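Local atomic coordinates of type IV secretion system protein DotB (Yersinia pseudotuberculosis IP 31758, PDB entry 6GEF), a protein that probably hydrolyses ATP as a hexameric AAA+ motor protein of the type IVb secretion system. Residues Ile153-Leu158 and Glu220-Ile226; Pro157-Ile163 and Ser195-Tyr200; Lys190-Phe194 and Phe285-His289. All coordinates share one frame; numbering follows the deposited sequence.

Contact 1 of 3, residues Ile153-Leu158 and Glu220-Ile226; sequences IPLDPL and EFVYDNI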
loop_
_atom_site.group_PDB
_atom_site.type_symbol
_atom_site.label_atom_id
_atom_site.label_comp_id
_atom_site.label_asym_id
_atom_site.label_seq_id
_atom_site.Cartn_x
_atom_site.Cartn_y
_atom_site.Cartn_z
ATOM N N ILE A 153 31.000 -29.658 1.778
ATOM C CA ILE A 153 30.632 -29.395 0.390
ATOM C C ILE A 153 31.264 -30.497 -0.497
ATOM O O ILE A 153 32.473 -30.718 -0.428
ATOM C CB ILE A 153 31.146 -28.040 -0.080
ATOM C CG1 ILE A 153 30.878 -26.964 0.976
ATOM C CG2 ILE A 153 30.500 -27.664 -1.418
ATOM C CD1 ILE A 153 31.204 -25.554 0.527
ATOM N N PRO A 154 30.454 -31.255 -1.244
ATOM C CA PRO A 154 31.026 -32.158 -2.230
ATOM C C PRO A 154 31.688 -31.391 -3.368
ATOM O O PRO A 154 31.189 -30.322 -3.785
ATOM C CB PRO A 154 29.805 -32.940 -2.738
ATOM C CG PRO A 154 28.655 -32.063 -2.503
ATOM C CD PRO A 154 28.984 -31.326 -1.216
ATOM N N LEU A 155 32.780 -31.937 -3.883
ATOM C CA LEU A 155 33.414 -31.352 -5.066
ATOM C C LEU A 155 32.801 -31.918 -6.373
ATOM O O LEU A 155 32.214 -31.185 -7.163
ATOM C CB LEU A 155 34.936 -31.571 -5.051
ATOM C CG LEU A 155 35.757 -30.596 -5.862
ATOM C CD1 LEU A 155 37.253 -30.864 -5.637
ATOM C CD2 LEU A 155 35.421 -30.749 -7.321
ATOM N N ASP A 156 32.955 -33.228 -6.567
ATOM C CA ASP A 156 32.764 -33.837 -7.867
ATOM C C ASP A 156 31.584 -34.800 -7.811
ATOM O O ASP A 156 31.509 -35.610 -6.902
ATOM C CB ASP A 156 34.035 -34.604 -8.293
ATOM C CG ASP A 156 34.961 -33.781 -9.125
ATOM O OD1 ASP A 156 34.507 -32.735 -9.698
ATOM O OD2 ASP A 156 36.160 -34.169 -9.221
ATOM N N PRO A 157 30.667 -34.727 -8.780
ATOM C CA PRO A 157 29.584 -35.706 -8.822
ATOM C C PRO A 157 30.111 -37.129 -8.747
ATOM O O PRO A 157 31.175 -37.432 -9.286
ATOM C CB PRO A 157 28.901 -35.419 -10.157
ATOM C CG PRO A 157 29.197 -33.991 -10.432
ATOM C CD PRO A 157 30.556 -33.737 -9.864
ATOM N N LEU A 158 29.377 -38.003 -8.068
ATOM C CA LEU A 158 29.790 -39.381 -7.918
ATOM C C LEU A 158 29.333 -40.198 -9.114
ATOM O O LEU A 158 28.256 -39.982 -9.643
ATOM C CB LEU A 158 29.202 -39.985 -6.633
ATOM C CG LEU A 158 29.928 -39.629 -5.331
ATOM C CD1 LEU A 158 29.716 -38.192 -4.947
ATOM C CD2 LEU A 158 29.445 -40.552 -4.229
ATOM N N GLU A 220 25.996 -27.071 -4.977
ATOM C CA GLU A 220 26.653 -28.128 -4.260
ATOM C C GLU A 220 27.830 -28.724 -5.042
ATOM O O GLU A 220 28.956 -28.381 -4.834
ATOM C CB GLU A 220 25.663 -29.222 -3.853
ATOM C CG GLU A 220 24.615 -28.799 -2.865
ATOM C CD GLU A 220 25.163 -28.193 -1.590
ATOM O OE1 GLU A 220 26.361 -28.389 -1.305
ATOM O OE2 GLU A 220 24.395 -27.524 -0.862
ATOM N N PHE A 221 27.528 -29.571 -5.982
ATOM C CA PHE A 221 28.503 -30.197 -6.848
ATOM C C PHE A 221 28.911 -29.233 -7.957
ATOM O O PHE A 221 28.137 -28.356 -8.376
ATOM C CB PHE A 221 27.962 -31.462 -7.480
ATOM C CG PHE A 221 27.567 -32.521 -6.480
ATOM C CD1 PHE A 221 26.333 -32.423 -5.816
ATOM C CD2 PHE A 221 28.407 -33.585 -6.195
ATOM C CE1 PHE A 221 25.972 -33.379 -4.898
ATOM C CE2 PHE A 221 28.042 -34.536 -5.273
ATOM C CZ PHE A 221 26.812 -34.441 -4.621
ATOM N N VAL A 222 30.175 -29.364 -8.399
ATOM C CA VAL A 222 30.676 -28.622 -9.541
ATOM C C VAL A 222 31.182 -29.604 -10.585
ATOM O O VAL A 222 31.552 -30.738 -10.280
ATOM C CB VAL A 222 31.785 -27.637 -9.113
ATOM C CG1 VAL A 222 31.238 -26.642 -8.113
ATOM C CG2 VAL A 222 33.007 -28.372 -8.590
ATOM N N TYR A 223 31.217 -29.161 -11.826
ATOM C CA TYR A 223 31.592 -29.994 -12.968
ATOM C C TYR A 223 32.835 -29.464 -13.676
ATOM O O TYR A 223 33.014 -29.646 -14.874
ATOM C CB TYR A 223 30.421 -30.121 -13.955
ATOM C CG TYR A 223 29.120 -30.523 -13.314
ATOM C CD1 TYR A 223 28.366 -29.600 -12.573
ATOM C CD2 TYR A 223 28.637 -31.802 -13.440
ATOM C CE1 TYR A 223 27.180 -29.964 -11.967
ATOM C CE2 TYR A 223 27.446 -32.190 -12.854
ATOM C CZ TYR A 223 26.730 -31.263 -12.102
ATOM O OH TYR A 223 25.527 -31.615 -11.524
ATOM N N ASP A 224 33.720 -28.826 -12.915
ATOM C CA ASP A 224 34.970 -28.291 -13.449
ATOM C C ASP A 224 35.876 -29.415 -13.915
ATOM O O ASP A 224 36.568 -29.266 -14.944
ATOM C CB ASP A 224 35.667 -27.426 -12.426
ATOM C CG ASP A 224 34.711 -26.289 -11.905
ATOM O OD1 ASP A 224 33.621 -26.113 -12.464
ATOM O OD2 ASP A 224 34.979 -25.520 -10.980
ATOM N N ASN A 225 35.852 -30.560 -13.229
ATOM C CA ASN A 225 36.767 -31.655 -13.526
ATOM C C ASN A 225 36.156 -32.727 -14.424
ATOM O O ASN A 225 36.770 -33.766 -14.629
ATOM C CB ASN A 225 37.285 -32.282 -12.227
ATOM C CG ASN A 225 37.942 -31.256 -11.318
ATOM O OD1 ASN A 225 38.682 -30.399 -11.804
ATOM N ND2 ASN A 225 37.666 -31.319 -10.000
ATOM N N ILE A 226 34.959 -32.493 -14.953
ATOM C CA ILE A 226 34.283 -33.458 -15.802
ATOM C C ILE A 226 34.579 -33.092 -17.251
ATOM O O ILE A 226 34.217 -32.022 -17.738
ATOM C CB ILE A 226 32.767 -33.462 -15.554
ATOM C CG1 ILE A 226 32.458 -33.493 -14.058
ATOM C CG2 ILE A 226 32.101 -34.638 -16.280
ATOM C CD1 ILE A 226 33.027 -34.692 -13.331
#
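Pro154 covers one face of the Phe221 ring, and Pro157 touches its CB and CD2 side, where the loop after strand 143-153 meets residues 220-226. In Phe221, CG stands opposite its own carbonyl carbon and beside the backbone N (chi1 -60°), which sets the ring beneath Pro154. Followed outward, Phe221 CB first meets the ring of Pro157, with CG of that proline 4.1 Å away. Next, CD2 of Phe221 comes obliquely against the backbone of Pro157, 3.6 Å from its CA. CE2 is shared by two residues: Pro154 CB comes down on it from above at 3.5 Å, while Leu158 CD1 reaches it at the ring edge. At the tip, CZ lies beneath Pro154 CG, as do CG, CD1 and CE1. That same proline CG sits over the middle of one ring face, 3.7 Å from the centroid, which is a CH-pi contact. The aromatic ring also touches helix 187-203, at Thr192 and Ser195.

Backbone and polar groups fix the rest. Val222 N donates an almost straight hydrogen bond (N-H...O 172°) to Leu155 O at 3.0 Å, and beside it Leu155 CD2 packs on Val222 CG2. Pro157 CG also rests against Tyr223 CE2, 3.5 Å away. Farther along, Asn225 ND2 points at the carboxylate of Asp156, whose plane is turned 88° from the amide; the two bonds from ND2, to OD1 and OD2, are both weak, the nearer at 3.3 Å to OD2. At the other end, the carboxylate of Glu220 lies near the Pro154 ring but forms its salt bridge with Arg132. The arrangement is that of a two-domain GspE-family ATPase, in which the linker leaving the N-terminal antiparallel sheet is laid against the nucleotide-binding domain.

Contact 2 of 3, residues Pro157-Ile163 and Ser195-Tyr200; sequences PLPLADI and SSIIRY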
loop_
_atom_site.group_PDB
_atom_site.type_symbol
_atom_site.label_atom_id
_atom_site.label_comp_id
_atom_site.label_asym_id
_atom_site.label_seq_id
_atom_site.Cartn_x
_atom_site.Cartn_y
_atom_site.Cartn_z
ATOM N N PRO A 157 30.667 -34.727 -8.780
ATOM C CA PRO A 157 29.584 -35.706 -8.822
ATOM C C PRO A 157 30.111 -37.129 -8.747
ATOM O O PRO A 157 31.175 -37.432 -9.286
ATOM C CB PRO A 157 28.901 -35.419 -10.157
ATOM C CG PRO A 157 29.197 -33.991 -10.432
ATOM C CD PRO A 157 30.556 -33.737 -9.864
ATOM N N LEU A 158 29.377 -38.003 -8.068
ATOM C CA LEU A 158 29.790 -39.381 -7.918
ATOM C C LEU A 158 29.333 -40.198 -9.114
ATOM O O LEU A 158 28.256 -39.982 -9.643
ATOM C CB LEU A 158 29.202 -39.985 -6.633
ATOM C CG LEU A 158 29.928 -39.629 -5.331
ATOM C CD1 LEU A 158 29.716 -38.192 -4.947
ATOM C CD2 LEU A 158 29.445 -40.552 -4.229
ATOM N N PRO A 159 30.150 -41.173 -9.543
ATOM C CA PRO A 159 29.674 -42.149 -10.533
ATOM C C PRO A 159 28.359 -42.799 -10.133
ATOM O O PRO A 159 27.983 -42.777 -8.959
ATOM C CB PRO A 159 30.811 -43.172 -10.577
ATOM C CG PRO A 159 32.019 -42.421 -10.146
ATOM C CD PRO A 159 31.549 -41.425 -9.140
ATOM N N LEU A 160 27.652 -43.346 -11.095
ATOM C CA LEU A 160 26.336 -43.938 -10.824
ATOM C C LEU A 160 26.468 -45.134 -9.900
ATOM O O LEU A 160 25.649 -45.310 -8.989
ATOM C CB LEU A 160 25.647 -44.323 -12.137
ATOM C CG LEU A 160 25.517 -43.231 -13.188
ATOM C CD1 LEU A 160 24.597 -43.641 -14.304
ATOM C CD2 LEU A 160 25.102 -41.896 -12.591
ATOM N N ALA A 161 27.497 -45.961 -10.125
ATOM C CA ALA A 161 27.711 -47.128 -9.269
ATOM C C ALA A 161 27.848 -46.716 -7.804
ATOM O O ALA A 161 27.359 -47.412 -6.920
ATOM C CB ALA A 161 28.933 -47.904 -9.745
ATOM N N ASP A 162 28.499 -45.600 -7.547
ATOM C CA ASP A 162 28.769 -45.180 -6.172
ATOM C C ASP A 162 27.486 -44.816 -5.438
ATOM O O ASP A 162 27.357 -45.100 -4.239
ATOM C CB ASP A 162 29.761 -44.009 -6.132
ATOM C CG ASP A 162 31.121 -44.386 -6.714
ATOM O OD1 ASP A 162 31.225 -45.412 -7.427
ATOM O OD2 ASP A 162 32.087 -43.658 -6.456
ATOM N N ILE A 163 26.538 -44.200 -6.141
ATOM C CA ILE A 163 25.264 -43.832 -5.509
ATOM C C ILE A 163 24.146 -44.840 -5.834
ATOM O O ILE A 163 23.033 -44.656 -5.382
ATOM C CB ILE A 163 24.829 -42.385 -5.866
ATOM C CG1 ILE A 163 24.106 -42.346 -7.189
ATOM C CG2 ILE A 163 26.051 -41.473 -5.948
ATOM C CD1 ILE A 163 23.498 -41.023 -7.529
ATOM N N SER A 195 23.253 -34.599 -9.885
ATOM C CA SER A 195 24.646 -34.332 -10.244
ATOM C C SER A 195 25.265 -35.542 -10.899
ATOM O O SER A 195 25.910 -35.429 -11.948
ATOM C CB SER A 195 25.424 -33.886 -9.001
ATOM O OG SER A 195 25.327 -34.849 -7.973
ATOM N N SER A 196 25.120 -36.711 -10.297
ATOM C CA SER A 196 25.613 -37.946 -10.923
ATOM C C SER A 196 25.023 -38.112 -12.314
ATOM O O SER A 196 25.746 -38.385 -13.272
ATOM C CB SER A 196 25.280 -39.149 -10.036
ATOM O OG SER A 196 26.108 -39.168 -8.887
ATOM N N ILE A 197 23.714 -37.938 -12.443
ATOM C CA ILE A 197 23.069 -38.087 -13.748
ATOM C C ILE A 197 23.657 -37.097 -14.774
ATOM O O ILE A 197 23.812 -37.417 -15.941
ATOM C CB ILE A 197 21.542 -37.933 -13.635
ATOM C CG1 ILE A 197 20.939 -39.087 -12.843
ATOM C CG2 ILE A 197 20.915 -37.853 -15.018
ATOM C CD1 ILE A 197 19.423 -39.140 -12.848
ATOM N N ILE A 198 24.011 -35.906 -14.316
ATOM C CA ILE A 198 24.538 -34.887 -15.204
ATOM C C ILE A 198 25.990 -35.216 -15.625
ATOM O O ILE A 198 26.363 -34.994 -16.774
ATOM C CB ILE A 198 24.425 -33.492 -14.573
ATOM C CG1 ILE A 198 22.968 -33.060 -14.511
ATOM C CG2 ILE A 198 25.238 -32.473 -15.344
ATOM C CD1 ILE A 198 22.689 -31.747 -13.822
ATOM N N ARG A 199 26.800 -35.718 -14.699
ATOM C CA ARG A 199 28.131 -36.143 -15.033
ATOM C C ARG A 199 28.084 -37.303 -16.020
ATOM O O ARG A 199 28.866 -37.368 -16.993
ATOM C CB ARG A 199 28.925 -36.502 -13.783
ATOM C CG ARG A 199 28.897 -37.966 -13.398
ATOM C CD ARG A 199 30.060 -38.332 -12.534
ATOM N NE ARG A 199 31.318 -38.456 -13.285
ATOM C CZ ARG A 199 32.417 -39.025 -12.799
ATOM N NH1 ARG A 199 32.455 -39.493 -11.558
ATOM N NH2 ARG A 199 33.489 -39.144 -13.555
ATOM N N TYR A 200 27.231 -38.294 -15.769
ATOM C CA TYR A 200 26.968 -39.335 -16.751
ATOM C C TYR A 200 26.606 -38.745 -18.110
ATOM O O TYR A 200 27.166 -39.141 -19.140
ATOM C CB TYR A 200 25.854 -40.259 -16.259
ATOM C CG TYR A 200 25.459 -41.323 -17.260
ATOM C CD1 TYR A 200 26.294 -42.418 -17.527
ATOM C CD2 TYR A 200 24.226 -41.261 -17.910
ATOM C CE1 TYR A 200 25.933 -43.375 -18.434
ATOM C CE2 TYR A 200 23.860 -42.201 -18.845
ATOM C CZ TYR A 200 24.711 -43.279 -19.095
ATOM O OH TYR A 200 24.335 -44.270 -19.975
#
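Leu160 and Tyr200 make an apolar contact between the short helix 160-163 and helix 187-203. The leucine methyl CD1 stands over one face of the tyrosine ring, displaced toward its rim and 4.1 Å from the centroid, a CH-pi approach with the two side chains roughly perpendicular. The other methyl, CD2, drops onto the helix backbone, 3.6 Å from Ser196 O, and Ile163 CD1 covers Ser196 CB at 3.6 Å. Pro157 packs by CB on the turn from Ser195 to Arg199: this atom is 3.8 Å from Arg199 CB and also touches Ser195 O.

The polar contacts are made at loop carbonyls. Arg199, bent at chi3 (-76°), brings NH1 to Pro157 O in a weak hydrogen bond of 3.3 Å, while the edge of the guanidinium lies against the ring of Pro159. Its stronger partner is Glu203, bound through NH2; Tyr200 OH is hydrogen-bonded to Asn171. Ser196 OG points to Leu158 O, although the modelled separation is too short to be trusted. Apolar packing thus makes up most of the interface, the loop adding a carbonyl for Arg199, whose main charge partner is on its own helix.

Contact 3 of 3, residues Lys190-Phe194 and Phe285-His289; sequences KSTTF and FATVH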
loop_
_atom_site.group_PDB
_atom_site.type_symbol
_atom_site.label_atom_id
_atom_site.label_comp_id
_atom_site.label_asym_id
_atom_site.label_seq_id
_atom_site.Cartn_x
_atom_site.Cartn_y
_atom_site.Cartn_z
ATOM N N LYS A 190 18.596 -35.409 -3.601
ATOM C CA LYS A 190 18.331 -34.971 -4.947
ATOM C C LYS A 190 19.583 -34.384 -5.613
ATOM O O LYS A 190 19.896 -34.737 -6.753
ATOM C CB LYS A 190 17.192 -33.943 -4.966
ATOM C CG LYS A 190 16.357 -33.889 -3.706
ATOM C CD LYS A 190 14.911 -34.223 -3.960
ATOM C CE LYS A 190 14.012 -33.427 -3.037
ATOM N NZ LYS A 190 13.786 -32.037 -3.538
ATOM N N SER A 191 20.290 -33.524 -4.896
ATOM C CA SER A 191 21.492 -32.911 -5.451
ATOM C C SER A 191 22.446 -33.986 -5.988
ATOM O O SER A 191 22.977 -33.843 -7.094
ATOM C CB SER A 191 22.207 -32.071 -4.381
ATOM O OG SER A 191 21.251 -31.589 -3.417
ATOM N N THR A 192 22.667 -35.051 -5.229
ATOM C CA THR A 192 23.655 -36.032 -5.612
ATOM C C THR A 192 23.146 -36.877 -6.769
ATOM O O THR A 192 23.906 -37.202 -7.711
ATOM C CB THR A 192 24.051 -36.916 -4.413
ATOM O OG1 THR A 192 23.020 -37.838 -4.142
ATOM C CG2 THR A 192 24.290 -36.041 -3.196
ATOM N N THR A 193 21.892 -37.318 -6.717
ATOM C CA THR A 193 21.311 -38.055 -7.826
ATOM C C THR A 193 21.434 -37.265 -9.133
ATOM O O THR A 193 21.943 -37.785 -10.150
ATOM C CB THR A 193 19.872 -38.418 -7.542
ATOM O OG1 THR A 193 19.814 -39.347 -6.458
ATOM C CG2 THR A 193 19.186 -38.990 -8.773
ATOM N N PHE A 194 20.976 -36.018 -9.118
ATOM C CA PHE A 194 20.958 -35.231 -10.350
ATOM C C PHE A 194 22.345 -34.853 -10.818
ATOM O O PHE A 194 22.615 -34.828 -12.011
ATOM C CB PHE A 194 20.094 -33.958 -10.162
ATOM C CG PHE A 194 18.662 -34.123 -10.598
ATOM C CD1 PHE A 194 18.323 -34.963 -11.613
ATOM C CD2 PHE A 194 17.651 -33.460 -9.941
ATOM C CE1 PHE A 194 17.014 -35.117 -12.008
ATOM C CE2 PHE A 194 16.331 -33.594 -10.307
ATOM C CZ PHE A 194 16.015 -34.429 -11.350
ATOM N N PHE A 285 15.228 -31.079 -15.573
ATOM C CA PHE A 285 15.327 -31.777 -14.286
ATOM C C PHE A 285 14.791 -30.869 -13.177
ATOM O O PHE A 285 15.199 -29.721 -13.060
ATOM C CB PHE A 285 16.765 -32.140 -13.978
ATOM C CG PHE A 285 17.364 -33.150 -14.931
ATOM C CD1 PHE A 285 16.553 -33.854 -15.821
ATOM C CD2 PHE A 285 18.729 -33.387 -14.944
ATOM C CE1 PHE A 285 17.097 -34.763 -16.682
ATOM C CE2 PHE A 285 19.262 -34.314 -15.817
ATOM C CZ PHE A 285 18.454 -34.989 -16.706
ATOM N N ALA A 286 13.830 -31.383 -12.415
ATOM C CA ALA A 286 13.308 -30.700 -11.253
ATOM C C ALA A 286 13.276 -31.641 -10.069
ATOM O O ALA A 286 13.162 -32.850 -10.222
ATOM C CB ALA A 286 11.871 -30.156 -11.507
ATOM N N THR A 287 13.374 -31.054 -8.867
ATOM C CA THR A 287 13.106 -31.770 -7.633
ATOM C C THR A 287 11.801 -31.399 -7.032
ATOM O O THR A 287 11.222 -30.370 -7.323
ATOM C CB THR A 287 14.259 -31.440 -6.622
ATOM O OG1 THR A 287 14.221 -30.045 -6.267
ATOM C CG2 THR A 287 15.619 -31.812 -7.216
ATOM N N VAL A 288 11.293 -32.268 -6.188
ATOM C CA VAL A 288 9.951 -32.121 -5.562
ATOM C C VAL A 288 10.087 -32.682 -4.145
ATOM O O VAL A 288 10.659 -33.745 -3.923
ATOM C CB VAL A 288 8.826 -32.841 -6.319
ATOM C CG1 VAL A 288 7.568 -32.048 -6.244
ATOM C CG2 VAL A 288 9.180 -33.036 -7.783
ATOM N N HIS A 289 9.522 -31.950 -3.177
ATOM C CA HIS A 289 9.449 -32.378 -1.804
ATOM C C HIS A 289 8.177 -33.247 -1.622
ATOM O O HIS A 289 7.117 -32.785 -1.204
ATOM C CB HIS A 289 9.456 -31.189 -0.870
ATOM C CG HIS A 289 10.780 -30.519 -0.747
ATOM N ND1 HIS A 289 11.880 -30.877 -1.502
ATOM C CD2 HIS A 289 11.184 -29.474 0.014
ATOM C CE1 HIS A 289 12.904 -30.091 -1.210
ATOM N NE2 HIS A 289 12.512 -29.233 -0.295
#
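Helix 190-194 and strand 285-288 run nearly antiparallel, at 157° between their N-to-C directions, with axes 9.8 Å apart at closest approach, and Lys190 and Phe194, one helical turn apart, face Thr287 and Phe285 across the gap. The rings of Phe194 and Phe285 are close to parallel (3°) but slid so far apart, with centroids separated by 4.9 Å, that they barely overlap. What covers one face of Phe194 is instead the methylene of Phe285, whose CB stands 3.7 Å from the centroid in a CH-pi contact, set toward the rim. The edge of the Phe194 ring meets the strand backbone: CE2 is 3.3 Å from Ala286 O, which lies in the ring plane. Thr287 CG2 touches both helix residues, 3.6 Å from Phe194 CE2 and 3.5 Å from Lys190 CB.

Lys190, whose chain bends at chi2, chi3 and chi4, passes over Thr287 to the end of the strand. CE touches Val288 O, and NZ lies 3.0 Å from ND1 of His289, near the edge of the imidazole and in its plane. Lys190 and Ser191 fit the Walker A sequence pattern, so this lysine is probably the P-loop lysine.

The strand lies between strands 259-264 and 179-183 of the mixed, mostly parallel sheet. Helix 187-203 packs along it: Phe194 also touches Met261 and Val182 on the flanking strands, Phe285 reaches Ile197 and Ile201 farther along the helix, and His289 packs on Asn279 of a neighbouring subunit.

Helix 187-203 ties the three contacts together. Contact 3 sets the start of this helix on the central sheet, contact 2 covers its next turns with residues 157-163, and contact 1 adds the loop 220-226. Contacts 1 and 2 share Pro157 and Leu158, their centres about 10 Å apart, and Tyr223 CE2 meets Ile198 CG2 at 3.3 Å between them. Contacts 1 and 3, with centres about 15 Å apart, join where Phe221 CZ lies 3.3 Å from Thr192 CG2, next to the probable P-loop. Ile163 CD1 is 3.7 Å from Thr193 CA, linking contacts 2 and 3. The interdomain linker thus adjoins the helix carrying the probable Walker A lysine.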